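Local coordinates for protein probable FAD-dependent oxidoreductase PA4991 (Pseudomonas aeruginosa PAO1, PDB 5EZ7) that probably acts as an FAD-dependent oxidoreductase of the DAO family, binding one FAD per subunit, although its physiological substrate is unknown, at residues 253-258 and 294-299. Residues are numbered along the deposited sequence; the frame is centred on the assembly and turned at random.
Sequences PRITVT and RELAKL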
loop_
_atom_site.group_PDB
_atom_site.type_symbol
_atom_site.label_atom_id
_atom_site.label_comp_id
_atom_site.label_asym_id
_atom_site.label_seq_id
_atom_site.Cartn_x
_atom_site.Cartn_y
_atom_site.Cartn_z
ATOM N N PRO A 253 8.083 16.094 6.348
ATOM C CA PRO A 253 6.842 16.694 6.855
ATOM C C PRO A 253 6.732 16.604 8.380
ATOM O O PRO A 253 6.991 15.545 8.955
ATOM C CB PRO A 253 5.734 15.849 6.207
ATOM C CG PRO A 253 6.386 15.119 5.083
ATOM C CD PRO A 253 7.825 14.957 5.445
ATOM N N ARG A 254 6.357 17.716 8.994
ATOM C CA ARG A 254 6.024 17.824 10.423
ATOM C C ARG A 254 4.811 16.917 10.706
ATOM O O ARG A 254 4.862 16.035 11.571
ATOM C CB ARG A 254 5.727 19.312 10.727
ATOM C CG ARG A 254 5.477 19.747 12.174
ATOM C CD ARG A 254 6.053 21.168 12.410
ATOM N NE ARG A 254 5.464 21.933 13.524
ATOM C CZ ARG A 254 5.831 21.876 14.821
ATOM N NH1 ARG A 254 5.192 22.656 15.715
ATOM N NH2 ARG A 254 6.804 21.048 15.247
ATOM N N ILE A 255 3.742 17.137 9.937
ATOM C CA ILE A 255 2.579 16.267 9.872
ATOM C C ILE A 255 2.181 16.107 8.423
ATOM O O ILE A 255 2.440 17.005 7.607
ATOM C CB ILE A 255 1.367 16.826 10.647
ATOM C CG1 ILE A 255 0.838 18.130 10.019
ATOM C CG2 ILE A 255 1.745 17.084 12.104
ATOM C CD1 ILE A 255 -0.577 18.490 10.452
ATOM N N THR A 256 1.540 14.979 8.134
ATOM C CA THR A 256 0.961 14.665 6.813
ATOM C C THR A 256 -0.554 14.399 7.066
ATOM O O THR A 256 -0.903 13.483 7.808
ATOM C CB THR A 256 1.714 13.455 6.113
ATOM O OG1 THR A 256 3.020 13.869 5.689
ATOM C CG2 THR A 256 1.014 12.950 4.864
ATOM N N VAL A 257 -1.424 15.228 6.484
ATOM C CA VAL A 257 -2.863 15.051 6.632
ATOM C C VAL A 257 -3.493 14.477 5.369
ATOM O O VAL A 257 -3.302 14.999 4.287
ATOM C CB VAL A 257 -3.606 16.367 6.945
ATOM C CG1 VAL A 257 -5.085 16.107 7.257
ATOM C CG2 VAL A 257 -2.974 17.073 8.125
ATOM N N THR A 258 -4.292 13.435 5.547
ATOM C CA THR A 258 -5.261 13.001 4.531
ATOM C C THR A 258 -6.660 12.935 5.143
ATOM O O THR A 258 -6.810 12.683 6.342
ATOM C CB THR A 258 -4.829 11.653 3.930
ATOM O OG1 THR A 258 -4.489 10.718 4.986
ATOM C CG2 THR A 258 -3.587 11.879 3.067
ATOM N N ARG A 294 -2.519 19.715 20.259
ATOM C CA ARG A 294 -1.707 20.905 20.234
ATOM C C ARG A 294 -1.397 21.316 18.800
ATOM O O ARG A 294 -1.587 22.467 18.421
ATOM C CB ARG A 294 -0.407 20.731 21.040
ATOM C CG ARG A 294 -0.595 20.869 22.551
ATOM C CD ARG A 294 0.762 20.952 23.273
ATOM N NE ARG A 294 1.563 19.728 23.088
ATOM C CZ ARG A 294 1.430 18.613 23.814
ATOM N NH1 ARG A 294 2.195 17.539 23.545
ATOM N NH2 ARG A 294 0.518 18.553 24.797
ATOM N N GLU A 295 -0.966 20.354 17.986
ATOM C CA GLU A 295 -0.494 20.698 16.656
ATOM C C GLU A 295 -1.616 21.147 15.696
ATOM O O GLU A 295 -1.444 22.108 14.939
ATOM C CB GLU A 295 0.375 19.577 16.119
ATOM C CG GLU A 295 1.734 19.521 16.820
ATOM C CD GLU A 295 2.786 20.338 16.091
ATOM O OE1 GLU A 295 3.319 19.813 15.061
ATOM O OE2 GLU A 295 3.063 21.499 16.545
ATOM N N LEU A 296 -2.780 20.509 15.768
ATOM C CA LEU A 296 -3.934 21.002 15.021
ATOM C C LEU A 296 -4.483 22.366 15.477
ATOM O O LEU A 296 -4.875 23.153 14.635
ATOM C CB LEU A 296 -5.043 19.968 14.963
ATOM C CG LEU A 296 -4.615 18.754 14.141
ATOM C CD1 LEU A 296 -5.637 17.630 14.314
ATOM C CD2 LEU A 296 -4.387 19.100 12.674
ATOM N N ALA A 297 -4.485 22.643 16.774
ATOM C CA ALA A 297 -4.818 23.984 17.305
ATOM C C ALA A 297 -3.914 25.074 16.736
ATOM O O ALA A 297 -4.383 26.196 16.483
ATOM C CB ALA A 297 -4.744 23.996 18.832
ATOM N N LYS A 298 -2.632 24.758 16.524
ATOM C CA LYS A 298 -1.708 25.719 15.914
ATOM C C LYS A 298 -1.883 25.896 14.424
ATOM O O LYS A 298 -1.822 27.019 13.930
ATOM C CB LYS A 298 -0.252 25.339 16.142
ATOM C CG LYS A 298 0.167 25.426 17.586
ATOM C CD LYS A 298 1.649 25.728 17.709
ATOM C CE LYS A 298 2.243 25.004 18.909
ATOM N NZ LYS A 298 3.695 25.328 18.994
ATOM N N LEU A 299 -2.034 24.790 13.713
ATOM C CA LEU A 299 -1.977 24.790 12.280
ATOM C C LEU A 299 -3.313 25.074 11.621
ATOM O O LEU A 299 -3.330 25.657 10.551
ATOM C CB LEU A 299 -1.430 23.427 11.789
ATOM C CG LEU A 299 -0.014 23.081 12.291
ATOM C CD1 LEU A 299 0.424 21.723 11.736
ATOM C CD2 LEU A 299 1.029 24.133 11.951
#
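R254 and E295 form a salt bridge where helix 285-299 packs on the mixed beta-sheet of this DAO-family flavoenzyme, over strand 255-261. The axes of the segments 255-258 and 294-299 pass 11.5 Å apart at 79°, so the helix runs nearly perpendicular to the strand and contact rests on side chains. R254 CB meets no atom of 294-299 closely, but with CG anti to the backbone N (chi1 -174°) the chain heads for the helix. R254 CG lies 3.6 Å, CD 4.0 Å and NE 3.4 Å from E295 OE1. R254 CZ is 3.3 Å from both E295 OE1 and OE2, with OE1 above one guanidinium face, over its centre. R254 NH1 makes the salt bridge to E295 OE2 at 2.6 Å, whereas R254 NH2 stays 3.7 Å from E295 OE1. The guanidinium and carboxylate planes are 84° apart, which excludes a coplanar two-pronged pairing. K298 NZ stands near the guanidinium plane, a second positive charge that E295 probably helps to offset; a mercury ion also lies close to R254. Beneath this pairing of an exposed arginine with a buried glutamate the contact turns apolar: buried I255 faces the helix, with L296 at the margin. C246 of neighbouring strand 244-246 touches both I255 and L299, tying the helix end to two adjacent strands. The closest apolar approach is tip to tip, I255 CD1 to L299 CD1 at 3.6 Å.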